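Local coordinates for protein thymidylate synthase ThyX (Streptomyces cacaoi subsp. asoensis, PDB 4P5B) that probably catalyses the FAD-dependent reductive methylation of dUMP to dTMP, with methylenetetrahydrofolate as methyl donor and NADPH as reductant, at residues E150-L155 with E163-V168; N93-R98 with T173-Y178; H87-F92 with A183-H188. All coordinates share one frame; numbering follows the deposited sequence.

Contact 1: E150-L155 with E163-V168; sequences EEYQRL and EIARLV. With BRU (5-bromo-2'-deoxyuridine-5'-monophosphate), chain H.
OP1 of the bound nucleotide phosphate is gripped twice by R166, the residue whose backbone N and CB press on the Y152 ring. NH2 of R166 reaches OP1 at 2.9 Å, while NH1 makes two weaker bonds, one to OP1 and one to OP2; OP1 lies at the guanidinium edge, close to its plane. These are two consecutive helices folded together across a short loop, helix 133-157 and the short helix 162-165; R166 lies in the 3-10 segment 166-168. The arginine side chain is bent at chi2 (85°). That bend brings NE within 3.1 Å of E163 O, a bond that fixes the shaft while the far end faces the phosphate. Q206 of the second subunit takes a further bond from NH2, and H83 and R193 of that subunit also bond to the nucleotide, consistent with a dUMP site shared between subunits.

Side chains meet across the helices through apolar atoms, with backbone A165 O and R166 N at the edge of the Y152 ring. With CG anti to its backbone N (chi1 -180°), Y152 lays that ring beside the short helix. CE2 of Y152 touches A165 CB at 3.6 Å, and its hydroxyl is taken up by the backbone N of V102. At the base of the side chain, V168 CG2 sits 3.7 Å from Y152 CB. E151 and R154 form a salt bridge in which R154 NH2 approaches E151 OE2 from above the carboxylate plane, 3.2 Å away; E151 OE1 is also hydrogen-bonded to S140 of the second subunit. One more contact completes the seam: the L155 CB methylene rests 3.9 Å from the A165 CB methyl.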
loop_
_atom_site.group_PDB
_atom_site.type_symbol
_atom_site.label_atom_id
_atom_site.label_comp_id
_atom_site.label_asym_id
_atom_site.label_seq_id
_atom_site.Cartn_x
_atom_site.Cartn_y
_atom_site.Cartn_z
ATOM N N GLU B 150 23.789 0.245 -32.157
ATOM C CA GLU B 150 24.982 0.856 -32.694
ATOM C C GLU B 150 25.055 2.328 -32.263
ATOM O O GLU B 150 26.124 2.811 -31.889
ATOM C CB GLU B 150 25.043 0.710 -34.225
ATOM C CG GLU B 150 25.434 -0.687 -34.778
ATOM C CD GLU B 150 24.922 -0.871 -36.217
ATOM O OE1 GLU B 150 25.355 -1.804 -36.923
ATOM O OE2 GLU B 150 24.107 -0.036 -36.681
ATOM N N GLU B 151 23.931 3.047 -32.280
ATOM C CA GLU B 151 23.943 4.445 -31.796
ATOM C C GLU B 151 24.185 4.448 -30.296
ATOM O O GLU B 151 24.882 5.300 -29.741
ATOM C CB GLU B 151 22.642 5.183 -32.150
ATOM C CG GLU B 151 22.339 5.065 -33.620
ATOM C CD GLU B 151 23.442 5.782 -34.477
ATOM O OE1 GLU B 151 24.211 6.613 -33.903
ATOM O OE2 GLU B 151 23.550 5.496 -35.693
ATOM N N TYR B 152 23.628 3.452 -29.633
ATOM C CA TYR B 152 23.887 3.295 -28.210
ATOM C C TYR B 152 25.408 3.166 -27.940
ATOM O O TYR B 152 25.990 3.943 -27.181
ATOM C CB TYR B 152 23.140 2.088 -27.687
ATOM C CG TYR B 152 23.345 1.848 -26.214
ATOM C CD1 TYR B 152 23.838 0.644 -25.785
ATOM C CD2 TYR B 152 23.052 2.850 -25.246
ATOM C CE1 TYR B 152 24.045 0.399 -24.443
ATOM C CE2 TYR B 152 23.260 2.646 -23.905
ATOM C CZ TYR B 152 23.764 1.399 -23.484
ATOM O OH TYR B 152 23.992 1.077 -22.142
ATOM N N GLN B 153 26.031 2.177 -28.560
ATOM C CA GLN B 153 27.483 1.990 -28.479
ATOM C C GLN B 153 28.261 3.256 -28.893
ATOM O O GLN B 153 29.242 3.643 -28.238
ATOM C CB GLN B 153 27.892 0.786 -29.348
ATOM C CG GLN B 153 27.579 -0.577 -28.702
ATOM C CD GLN B 153 28.114 -0.673 -27.253
ATOM O OE1 GLN B 153 29.304 -0.449 -27.005
ATOM N NE2 GLN B 153 27.234 -0.967 -26.303
ATOM N N ARG B 154 27.782 3.953 -29.921
ATOM C CA ARG B 154 28.501 5.160 -30.389
ATOM C C ARG B 154 28.558 6.257 -29.318
ATOM O O ARG B 154 29.624 6.889 -29.094
ATOM C CB ARG B 154 27.920 5.665 -31.721
ATOM C CG ARG B 154 28.351 7.106 -32.097
ATOM C CD ARG B 154 28.496 7.324 -33.607
ATOM N NE ARG B 154 27.504 6.525 -34.286
ATOM C CZ ARG B 154 27.758 5.498 -35.102
ATOM N NH1 ARG B 154 29.007 5.158 -35.446
ATOM N NH2 ARG B 154 26.723 4.832 -35.619
ATOM N N LEU B 155 27.431 6.474 -28.635
ATOM C CA LEU B 155 27.373 7.539 -27.603
ATOM C C LEU B 155 28.183 7.141 -26.359
ATOM O O LEU B 155 28.886 7.972 -25.785
ATOM C CB LEU B 155 25.929 7.858 -27.200
ATOM C CG LEU B 155 24.998 8.413 -28.289
ATOM C CD1 LEU B 155 23.542 8.577 -27.831
ATOM C CD2 LEU B 155 25.523 9.740 -28.893
ATOM N N GLU B 163 22.880 6.995 -18.849
ATOM C CA GLU B 163 21.479 7.289 -18.661
ATOM C C GLU B 163 20.945 8.114 -19.827
ATOM O O GLU B 163 19.742 8.239 -19.965
ATOM C CB GLU B 163 21.275 8.076 -17.360
ATOM C CG GLU B 163 21.661 9.534 -17.458
ATOM C CD GLU B 163 21.438 10.311 -16.184
ATOM O OE1 GLU B 163 21.533 11.557 -16.195
ATOM O OE2 GLU B 163 21.160 9.704 -15.151
ATOM N N ILE B 164 21.840 8.717 -20.632
ATOM C CA ILE B 164 21.396 9.437 -21.798
ATOM C C ILE B 164 21.502 8.523 -22.962
ATOM O O ILE B 164 20.598 8.495 -23.815
ATOM C CB ILE B 164 22.226 10.734 -22.066
ATOM C CG1 ILE B 164 21.986 11.771 -20.973
ATOM C CG2 ILE B 164 21.836 11.372 -23.450
ATOM C CD1 ILE B 164 20.564 12.345 -21.017
ATOM N N ALA B 165 22.559 7.742 -23.024
ATOM C CA ALA B 165 22.799 6.933 -24.248
ATOM C C ALA B 165 21.646 5.973 -24.452
ATOM O O ALA B 165 21.188 5.748 -25.557
ATOM C CB ALA B 165 24.102 6.139 -24.150
ATOM N N ARG B 166 21.124 5.450 -23.365
ATOM C CA ARG B 166 20.067 4.456 -23.451
ATOM C C ARG B 166 18.773 5.004 -24.021
ATOM O O ARG B 166 17.835 4.222 -24.227
ATOM C CB ARG B 166 19.845 3.833 -22.087
ATOM C CG ARG B 166 19.409 4.827 -20.960
ATOM C CD ARG B 166 17.872 5.140 -20.860
ATOM N NE ARG B 166 17.709 5.908 -19.619
ATOM C CZ ARG B 166 17.316 5.373 -18.467
ATOM N NH1 ARG B 166 16.924 4.090 -18.418
ATOM N NH2 ARG B 166 17.301 6.110 -17.370
ATOM N N LEU B 167 18.676 6.338 -24.251
ATOM C CA LEU B 167 17.408 6.824 -24.768
ATOM C C LEU B 167 17.100 6.187 -26.096
ATOM O O LEU B 167 15.924 6.056 -26.453
ATOM C CB LEU B 167 17.359 8.331 -24.938
ATOM C CG LEU B 167 17.658 9.232 -23.748
ATOM C CD1 LEU B 167 17.386 10.720 -24.057
ATOM C CD2 LEU B 167 17.010 8.758 -22.553
ATOM N N VAL B 168 18.140 5.806 -26.861
ATOM C CA VAL B 168 17.893 5.140 -28.134
ATOM C C VAL B 168 17.445 3.666 -28.053
ATOM O O VAL B 168 17.064 3.110 -29.050
ATOM C CB VAL B 168 19.152 5.237 -29.050
ATOM C CG1 VAL B 168 19.545 6.649 -29.221
ATOM C CG2 VAL B 168 20.367 4.415 -28.460
HETATM N N1 BRU H . 15.008 3.290 -11.199
HETATM C C2 BRU H . 14.455 4.495 -10.874
HETATM N N3 BRU H . 15.229 5.599 -10.690
HETATM C C4 BRU H . 16.553 5.523 -10.760
HETATM C C5 BRU H . 17.123 4.302 -11.056
HETATM C C6 BRU H . 16.387 3.173 -11.276
HETATM O O2 BRU H . 13.249 4.570 -10.749
HETATM O O4 BRU H . 17.230 6.559 -10.594
HETATM BR BR BRU H . 19.040 4.191 -11.007
HETATM C "C1'" BRU H . 14.085 2.197 -11.395
HETATM C "C2'" BRU H . 13.189 2.377 -12.648
HETATM C "C3'" BRU H . 13.208 0.993 -13.351
HETATM C "C4'" BRU H . 14.577 0.465 -12.956
HETATM O "O3'" BRU H . 12.165 0.091 -12.889
HETATM O "O4'" BRU H . 14.853 1.042 -11.567
HETATM C "C5'" BRU H . 15.698 0.817 -13.951
HETATM O "O5'" BRU H . 15.714 2.165 -14.329
HETATM P P BRU H . 16.878 2.900 -15.257
HETATM O OP1 BRU H . 16.266 4.212 -15.508
HETATM O OP2 BRU H . 16.984 1.882 -16.356
HETATM O OP3 BRU H . 17.967 2.821 -14.214
#

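Contact 2: N93-R98 with T173-Y178. With BRU (5-bromo-2'-deoxyuridine-5'-monophosphate), chain H.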
loop_
_atom_site.group_PDB
_atom_site.type_symbol
_atom_site.label_atom_id
_atom_site.label_comp_id
_atom_site.label_asym_id
_atom_site.label_seq_id
_atom_site.Cartn_x
_atom_site.Cartn_y
_atom_site.Cartn_z
ATOM N N ASN B 93 13.256 -4.873 -7.560
ATOM C CA ASN B 93 14.576 -4.308 -7.767
ATOM C C ASN B 93 15.090 -4.763 -9.120
ATOM O O ASN B 93 15.208 -5.974 -9.373
ATOM C CB ASN B 93 15.527 -4.785 -6.664
ATOM C CG ASN B 93 15.627 -3.797 -5.597
ATOM O OD1 ASN B 93 16.291 -2.789 -5.814
ATOM N ND2 ASN B 93 14.899 -3.990 -4.458
ATOM N N GLU B 94 15.394 -3.795 -9.973
ATOM C CA GLU B 94 15.631 -4.037 -11.351
ATOM C C GLU B 94 17.019 -3.567 -11.693
ATOM O O GLU B 94 17.571 -2.658 -11.073
ATOM C CB GLU B 94 14.586 -3.271 -12.217
ATOM C CG GLU B 94 14.704 -3.519 -13.745
ATOM C CD GLU B 94 13.620 -2.836 -14.556
ATOM O OE1 GLU B 94 12.711 -2.154 -13.956
ATOM O OE2 GLU B 94 13.668 -2.966 -15.808
ATOM N N GLU B 95 17.595 -4.212 -12.688
ATOM C CA GLU B 95 18.856 -3.774 -13.260
ATOM C C GLU B 95 18.690 -2.331 -13.804
ATOM O O GLU B 95 17.688 -2.057 -14.422
ATOM C CB GLU B 95 19.181 -4.726 -14.407
ATOM C CG GLU B 95 20.502 -4.455 -15.064
ATOM C CD GLU B 95 20.770 -5.326 -16.325
ATOM O OE1 GLU B 95 21.933 -5.290 -16.840
ATOM O OE2 GLU B 95 19.809 -6.007 -16.797
ATOM N N SER B 96 19.694 -1.469 -13.644
ATOM C CA SER B 96 19.602 -0.058 -14.010
ATOM C C SER B 96 20.500 0.240 -15.136
ATOM O O SER B 96 21.701 -0.085 -15.127
ATOM C CB SER B 96 19.978 0.866 -12.858
ATOM O OG SER B 96 20.288 2.217 -13.269
ATOM N N ALA B 97 19.919 0.889 -16.118
ATOM C CA ALA B 97 20.627 1.266 -17.322
ATOM C C ALA B 97 21.238 2.640 -17.105
ATOM O O ALA B 97 22.016 3.073 -17.932
ATOM C CB ALA B 97 19.640 1.273 -18.551
ATOM N N ARG B 98 20.941 3.311 -15.994
ATOM C CA ARG B 98 21.720 4.488 -15.604
ATOM C C ARG B 98 23.110 4.122 -15.031
ATOM O O ARG B 98 24.084 4.945 -15.113
ATOM C CB ARG B 98 21.031 5.345 -14.510
ATOM C CG ARG B 98 19.667 5.962 -14.890
ATOM C CD ARG B 98 19.127 6.733 -13.708
ATOM N NE ARG B 98 19.882 7.987 -13.476
ATOM C CZ ARG B 98 20.048 8.566 -12.267
ATOM N NH1 ARG B 98 19.543 8.005 -11.165
ATOM N NH2 ARG B 98 20.771 9.690 -12.132
ATOM N N THR B 173 14.229 -4.310 -25.286
ATOM C CA THR B 173 15.452 -4.678 -24.604
ATOM C C THR B 173 15.219 -5.532 -23.322
ATOM O O THR B 173 14.339 -5.197 -22.501
ATOM C CB THR B 173 16.244 -3.399 -24.204
ATOM O OG1 THR B 173 16.511 -2.571 -25.345
ATOM C CG2 THR B 173 17.574 -3.749 -23.556
ATOM N N TYR B 174 16.015 -6.584 -23.115
ATOM C CA TYR B 174 15.873 -7.398 -21.935
ATOM C C TYR B 174 16.315 -6.707 -20.636
ATOM O O TYR B 174 17.357 -6.095 -20.561
ATOM C CB TYR B 174 16.636 -8.719 -22.110
ATOM C CG TYR B 174 15.792 -9.822 -22.725
ATOM C CD1 TYR B 174 14.902 -10.590 -21.951
ATOM C CD2 TYR B 174 15.901 -10.118 -24.087
ATOM C CE1 TYR B 174 14.130 -11.593 -22.549
ATOM C CE2 TYR B 174 15.128 -11.112 -24.688
ATOM C CZ TYR B 174 14.267 -11.842 -23.927
ATOM O OH TYR B 174 13.579 -12.830 -24.578
ATOM N N SER B 175 15.531 -6.854 -19.602
ATOM C CA SER B 175 15.938 -6.420 -18.304
ATOM C C SER B 175 15.875 -7.644 -17.339
ATOM O O SER B 175 15.362 -8.677 -17.724
ATOM C CB SER B 175 15.010 -5.308 -17.839
ATOM O OG SER B 175 15.577 -4.690 -16.710
ATOM N N VAL B 176 16.432 -7.527 -16.130
ATOM C CA VAL B 176 16.407 -8.615 -15.108
ATOM C C VAL B 176 16.013 -7.930 -13.794
ATOM O O VAL B 176 16.443 -6.740 -13.513
ATOM C CB VAL B 176 17.760 -9.307 -15.023
ATOM C CG1 VAL B 176 18.911 -8.280 -14.897
ATOM C CG2 VAL B 176 17.856 -10.296 -13.877
ATOM N N LEU B 177 15.109 -8.581 -13.065
ATOM C CA LEU B 177 14.727 -8.072 -11.769
ATOM C C LEU B 177 14.349 -9.118 -10.734
ATOM O O LEU B 177 14.044 -10.288 -11.049
ATOM C CB LEU B 177 13.569 -7.078 -11.914
ATOM C CG LEU B 177 12.275 -7.740 -12.379
ATOM C CD1 LEU B 177 11.121 -7.027 -11.798
ATOM C CD2 LEU B 177 12.172 -7.669 -13.934
ATOM N N TYR B 178 14.338 -8.655 -9.494
ATOM C CA TYR B 178 13.736 -9.401 -8.381
ATOM C C TYR B 178 12.374 -8.848 -8.071
ATOM O O TYR B 178 12.168 -7.629 -8.068
ATOM C CB TYR B 178 14.614 -9.308 -7.108
ATOM C CG TYR B 178 15.914 -10.127 -7.151
ATOM C CD1 TYR B 178 15.888 -11.490 -7.011
ATOM C CD2 TYR B 178 17.151 -9.519 -7.329
ATOM C CE1 TYR B 178 17.010 -12.248 -7.027
ATOM C CE2 TYR B 178 18.338 -10.292 -7.362
ATOM C CZ TYR B 178 18.222 -11.679 -7.230
ATOM O OH TYR B 178 19.315 -12.501 -7.228
HETATM N N1 BRU H . 15.008 3.290 -11.199
HETATM C C2 BRU H . 14.455 4.495 -10.874
HETATM N N3 BRU H . 15.229 5.599 -10.690
HETATM C C4 BRU H . 16.553 5.523 -10.760
HETATM C C5 BRU H . 17.123 4.302 -11.056
HETATM C C6 BRU H . 16.387 3.173 -11.276
HETATM O O2 BRU H . 13.249 4.570 -10.749
HETATM O O4 BRU H . 17.230 6.559 -10.594
HETATM BR BR BRU H . 19.040 4.191 -11.007
HETATM C "C1'" BRU H . 14.085 2.197 -11.395
HETATM C "C2'" BRU H . 13.189 2.377 -12.648
HETATM C "C3'" BRU H . 13.208 0.993 -13.351
HETATM C "C4'" BRU H . 14.577 0.465 -12.956
HETATM O "O3'" BRU H . 12.165 0.091 -12.889
HETATM O "O4'" BRU H . 14.853 1.042 -11.567
HETATM C "C5'" BRU H . 15.698 0.817 -13.951
HETATM O "O5'" BRU H . 15.714 2.165 -14.329
HETATM P P BRU H . 16.878 2.900 -15.257
HETATM O OP1 BRU H . 16.266 4.212 -15.508
HETATM O OP2 BRU H . 16.984 1.882 -16.356
HETATM O OP3 BRU H . 17.967 2.821 -14.214
HETATM O O HOH W 1 17.134 -1.759 -16.956
#
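Backbone bonds first: N93 and Y178 form an antiparallel hydrogen-bonded pair joining strands 91-94 and 174-181, with N93 N to Y178 O at 3.0 Å and Y178 N to N93 O at 2.8 Å. E94 and L177 follow as the non-hydrogen-bonded pair. Beyond E94 the chain leaves the strand to become the phosphate-binding loop, E95 N still bonding V176 O at 2.9 Å.

Among side chains, S175 OG donates to the anti lone pair of E94 OE2, at 2.7 Å. E94 has an extended chain, chi1 -177°, that spans from the sheet to the nucleotide sugar, where OE1 accepts from O3' at 2.5 Å. R82 of the second subunit also pairs with OE2. A water donates to E95 O and, weakly, to S175 OG.

Apolar contact is limited to E94 CB against L177 CB and E95 CB, 3.6 Å from V176 CG1. E95 and V176 cross at about a right angle, and carboxylate OE2 of E95 comes within 3.1 Å of the same CG1 methyl, while OE1 pairs with R100.

Further along, S96 OG gives OP3 a 2.6 Å bond, A97 N binds OP2, and R98 NH1 reaches the base at O4. S175 is thus a second-shell residue: with R82 of the second subunit, it probably helps fix the rotation of the E94 carboxylate that holds the sugar hydroxyl.

Contact 3: H87-F92 with A183-H188. With FAD (flavin-adenine dinucleotide), chain I.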
loop_
_atom_site.group_PDB
_atom_site.type_symbol
_atom_site.label_atom_id
_atom_site.label_comp_id
_atom_site.label_asym_id
_atom_site.label_seq_id
_atom_site.Cartn_x
_atom_site.Cartn_y
_atom_site.Cartn_z
ATOM N N HIS B 87 1.941 -3.486 -10.456
ATOM C CA HIS B 87 1.283 -4.144 -9.312
ATOM C C HIS B 87 1.957 -3.641 -8.035
ATOM O O HIS B 87 3.044 -4.108 -7.630
ATOM C CB HIS B 87 1.360 -5.670 -9.458
ATOM C CG HIS B 87 0.616 -6.148 -10.662
ATOM N ND1 HIS B 87 -0.710 -6.501 -10.617
ATOM C CD2 HIS B 87 0.984 -6.229 -11.958
ATOM C CE1 HIS B 87 -1.135 -6.766 -11.836
ATOM N NE2 HIS B 87 -0.125 -6.612 -12.669
ATOM N N ARG B 88 1.263 -2.713 -7.387
ATOM C CA ARG B 88 1.845 -1.893 -6.382
ATOM C C ARG B 88 2.054 -2.554 -5.016
ATOM O O ARG B 88 2.625 -1.928 -4.180
ATOM C CB ARG B 88 1.053 -0.579 -6.219
ATOM C CG ARG B 88 0.953 0.230 -7.464
ATOM C CD ARG B 88 -0.106 1.332 -7.287
ATOM N NE ARG B 88 -1.414 0.727 -7.265
ATOM C CZ ARG B 88 -2.581 1.364 -7.177
ATOM N NH1 ARG B 88 -2.620 2.713 -7.003
ATOM N NH2 ARG B 88 -3.726 0.622 -7.231
ATOM N N THR B 89 1.550 -3.755 -4.772
ATOM C CA THR B 89 1.801 -4.408 -3.456
ATOM C C THR B 89 3.059 -5.283 -3.531
ATOM O O THR B 89 3.454 -5.844 -2.506
ATOM C CB THR B 89 0.615 -5.273 -2.964
ATOM O OG1 THR B 89 0.253 -6.190 -4.017
ATOM C CG2 THR B 89 -0.649 -4.382 -2.636
ATOM N N TRP B 90 3.695 -5.378 -4.707
ATOM C CA TRP B 90 4.922 -6.151 -4.883
ATOM C C TRP B 90 6.135 -5.289 -4.543
ATOM O O TRP B 90 5.985 -4.084 -4.419
ATOM C CB TRP B 90 5.075 -6.574 -6.325
ATOM C CG TRP B 90 4.107 -7.631 -6.732
ATOM C CD1 TRP B 90 2.730 -7.587 -6.670
ATOM C CD2 TRP B 90 4.440 -8.856 -7.341
ATOM N NE1 TRP B 90 2.193 -8.728 -7.187
ATOM C CE2 TRP B 90 3.231 -9.520 -7.633
ATOM C CE3 TRP B 90 5.646 -9.490 -7.619
ATOM C CZ2 TRP B 90 3.208 -10.790 -8.179
ATOM C CZ3 TRP B 90 5.625 -10.764 -8.144
ATOM C CH2 TRP B 90 4.402 -11.384 -8.472
ATOM N N SER B 91 7.295 -5.893 -4.320
ATOM C CA SER B 91 8.525 -5.131 -4.226
ATOM C C SER B 91 9.406 -5.512 -5.393
ATOM O O SER B 91 9.438 -6.676 -5.785
ATOM C CB SER B 91 9.264 -5.452 -2.950
ATOM O OG SER B 91 8.361 -5.416 -1.833
ATOM N N PHE B 92 10.124 -4.549 -5.946
ATOM C CA PHE B 92 10.901 -4.804 -7.119
ATOM C C PHE B 92 12.284 -4.203 -6.988
ATOM O O PHE B 92 12.427 -3.118 -6.443
ATOM C CB PHE B 92 10.262 -4.213 -8.381
ATOM C CG PHE B 92 8.860 -4.673 -8.657
ATOM C CD1 PHE B 92 8.595 -5.982 -9.145
ATOM C CD2 PHE B 92 7.791 -3.827 -8.414
ATOM C CE1 PHE B 92 7.282 -6.405 -9.394
ATOM C CE2 PHE B 92 6.461 -4.216 -8.705
ATOM C CZ PHE B 92 6.212 -5.500 -9.191
ATOM N N ALA B 183 1.159 -14.308 -1.228
ATOM C CA ALA B 183 0.202 -15.130 -2.010
ATOM C C ALA B 183 -1.044 -14.408 -2.494
ATOM O O ALA B 183 -1.555 -14.678 -3.559
ATOM C CB ALA B 183 -0.236 -16.414 -1.186
ATOM N N ARG B 184 -1.571 -13.535 -1.665
ATOM C CA ARG B 184 -2.699 -12.738 -2.037
ATOM C C ARG B 184 -2.373 -11.753 -3.177
ATOM O O ARG B 184 -3.160 -11.592 -4.121
ATOM C CB ARG B 184 -3.183 -11.978 -0.794
ATOM C CG ARG B 184 -4.549 -11.330 -0.997
ATOM C CD ARG B 184 -4.877 -10.371 0.109
ATOM N NE ARG B 184 -6.210 -9.863 -0.073
ATOM C CZ ARG B 184 -6.885 -9.145 0.810
ATOM N NH1 ARG B 184 -8.129 -8.748 0.524
ATOM N NH2 ARG B 184 -6.330 -8.822 1.961
ATOM N N ALA B 185 -1.219 -11.081 -3.088
ATOM C CA ALA B 185 -0.786 -10.179 -4.149
ATOM C C ALA B 185 -0.571 -11.040 -5.398
ATOM O O ALA B 185 -0.986 -10.644 -6.503
ATOM C CB ALA B 185 0.514 -9.439 -3.768
ATOM N N LEU B 186 0.039 -12.208 -5.243
ATOM C CA LEU B 186 0.218 -13.113 -6.409
ATOM C C LEU B 186 -1.119 -13.554 -7.029
ATOM O O LEU B 186 -1.232 -13.557 -8.230
ATOM C CB LEU B 186 1.052 -14.326 -6.061
ATOM C CG LEU B 186 1.301 -15.230 -7.282
ATOM C CD1 LEU B 186 2.101 -14.502 -8.314
ATOM C CD2 LEU B 186 2.030 -16.587 -6.896
ATOM N N MET B 187 -2.156 -13.790 -6.223
ATOM C CA MET B 187 -3.452 -14.231 -6.768
ATOM C C MET B 187 -4.155 -13.072 -7.482
ATOM O O MET B 187 -4.767 -13.254 -8.524
ATOM C CB MET B 187 -4.346 -14.802 -5.626
ATOM C CG MET B 187 -4.046 -16.268 -5.288
ATOM S SD MET B 187 -5.131 -16.854 -3.977
ATOM C CE MET B 187 -4.403 -16.206 -2.435
ATOM N N HIS B 188 -4.074 -11.872 -6.910
ATOM C CA HIS B 188 -4.583 -10.693 -7.590
ATOM C C HIS B 188 -3.874 -10.499 -9.000
ATOM O O HIS B 188 -4.500 -10.346 -10.038
ATOM C CB HIS B 188 -4.502 -9.487 -6.662
ATOM C CG HIS B 188 -4.907 -8.206 -7.323
ATOM N ND1 HIS B 188 -6.221 -7.864 -7.547
ATOM C CD2 HIS B 188 -4.170 -7.215 -7.869
ATOM C CE1 HIS B 188 -6.280 -6.725 -8.207
ATOM N NE2 HIS B 188 -5.046 -6.305 -8.410
HETATM P PA FAD I . -1.951 -3.096 -7.720
HETATM O O1A FAD I . -1.250 -3.948 -6.709
HETATM O O2A FAD I . -1.647 -1.528 -7.853
HETATM O O5B FAD I . -3.109 -2.853 -6.450
HETATM C C5B FAD I . -3.785 -4.130 -5.992
HETATM C C4B FAD I . -5.153 -4.011 -5.305
HETATM O O4B FAD I . -4.742 -3.205 -4.208
HETATM C C3B FAD I . -6.219 -3.195 -6.045
HETATM O O3B FAD I . -7.115 -4.037 -6.802
HETATM C C2B FAD I . -6.923 -2.440 -4.912
HETATM O O2B FAD I . -7.951 -3.200 -4.224
HETATM C C1B FAD I . -5.747 -2.217 -3.931
HETATM N N9A FAD I . -5.042 -0.897 -3.935
HETATM C C8A FAD I . -3.698 -0.693 -3.973
HETATM N N7A FAD I . -3.477 0.632 -3.914
HETATM C C5A FAD I . -4.674 1.259 -3.856
HETATM C C6A FAD I . -5.073 2.600 -3.774
HETATM N N6A FAD I . -4.170 3.604 -3.779
HETATM N N1A FAD I . -6.400 2.858 -3.693
HETATM C C2A FAD I . -7.321 1.885 -3.702
HETATM N N3A FAD I . -7.008 0.614 -3.773
HETATM C C4A FAD I . -5.688 0.287 -3.853
HETATM N N1 FAD I . -3.102 0.722 -16.915
HETATM C C2 FAD I . -3.140 2.003 -17.562
HETATM O O2 FAD I . -2.531 2.963 -17.099
HETATM N N3 FAD I . -3.860 2.121 -18.776
HETATM C C4 FAD I . -4.526 0.964 -19.307
HETATM O O4 FAD I . -5.176 1.012 -20.358
HETATM C C4X FAD I . -4.482 -0.263 -18.628
HETATM N N5 FAD I . -5.146 -1.352 -19.165
HETATM C C5X FAD I . -4.973 -2.638 -18.637
HETATM C C6 FAD I . -5.500 -3.708 -19.382
HETATM C C7 FAD I . -5.358 -5.010 -18.922
HETATM C C7M FAD I . -5.990 -6.105 -19.829
HETATM C C8 FAD I . -4.692 -5.255 -17.666
HETATM C C8M FAD I . -4.539 -6.717 -17.167
HETATM C C9 FAD I . -4.141 -4.177 -16.918
HETATM C C9A FAD I . -4.277 -2.840 -17.416
HETATM N N10 FAD I . -3.732 -1.655 -16.792
HETATM C C10 FAD I . -3.768 -0.406 -17.451
HETATM C "C1'" FAD I . -3.024 -1.667 -15.496
HETATM C "C2'" FAD I . -4.066 -1.368 -14.414
HETATM O "O2'" FAD I . -4.570 -0.034 -14.559
HETATM C "C3'" FAD I . -3.555 -1.668 -13.013
HETATM O "O3'" FAD I . -2.795 -0.616 -12.397
HETATM C "C4'" FAD I . -2.777 -3.013 -13.009
HETATM O "O4'" FAD I . -3.632 -3.986 -13.689
HETATM C "C5'" FAD I . -2.558 -3.452 -11.570
HETATM O "O5'" FAD I . -3.866 -3.514 -11.016
HETATM P P FAD I . -4.239 -2.938 -9.620
HETATM O O1P FAD I . -4.180 -1.455 -9.578
HETATM O O2P FAD I . -5.705 -3.541 -9.388
HETATM O O3P FAD I . -3.339 -3.723 -8.547
HETATM O O HOH W 2 -0.852 -7.918 -7.497
#
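H87 to W90 form a type I beta turn, closed by W90 N to H87 O at 3.3 Å, which brings T89 against A185 in the first turns of helix 183-193. The two backbones come nearest there, while strand 91-94 starts just after the turn.

T89 OG1 meets A185 CB at 3.3 Å. W90 turns its indole edge to the helix: CZ2 lies 3.9 Å from L186 CD1, and NE1 reaches A185 O through a water, which accepts from NE1 at 3.2 Å and donates to A185 O at 2.9 Å. F189, one residue on, packs against both W90 and H87.

On the cofactor side, H188 has CG anti to its backbone N (chi1 175°), which swings the imidazole out to the FAD diphosphate. NE2 is shared between O2P at 3.0 Å and O3P at 3.1 Å, while the ribose C4B lies over one ring face. A leucine in place of H188 would probably leave O2P and O3P without this shared donor. H87 offers a ring face to C5' of the flavin's ribityl chain, its NE2 bonded to R193. Adenine N7A lies 3.3 Å above the R88 guanidinium plane, toward its rim; R88 NE is modelled implausibly close to O2A, so that distance is doubtful. R88 N adds a weak bond to O1A.

H87 and R88 belong to the RHR(X)7S signature of ThyX enzymes, here lining an FAD site completed by other subunits.

How the contacts relate
All three contacts are buried; the centres of contacts 3, 2 and 1 lie about 10, 15 and 28 Å from the chain's centre, contact 1 being peripheral in the chain but covered by the second subunit. Contacts 2 and 3 share strand 91-94, and strand 174-181 leads directly into helix 183-193; L177 CD1 packs on F92 CD1 where they meet. Contact 1 joins contact 2 through a salt bridge, E163 OE2 to R98 NE at 2.7 Å, and both bind the same nucleotide. Their chemistry differs accordingly: helix packing with one phosphate-binding arginine in contact 1, sheet bonds plus sugar, phosphate and base in contact 2, and a water-bridged turn facing FAD in contact 3.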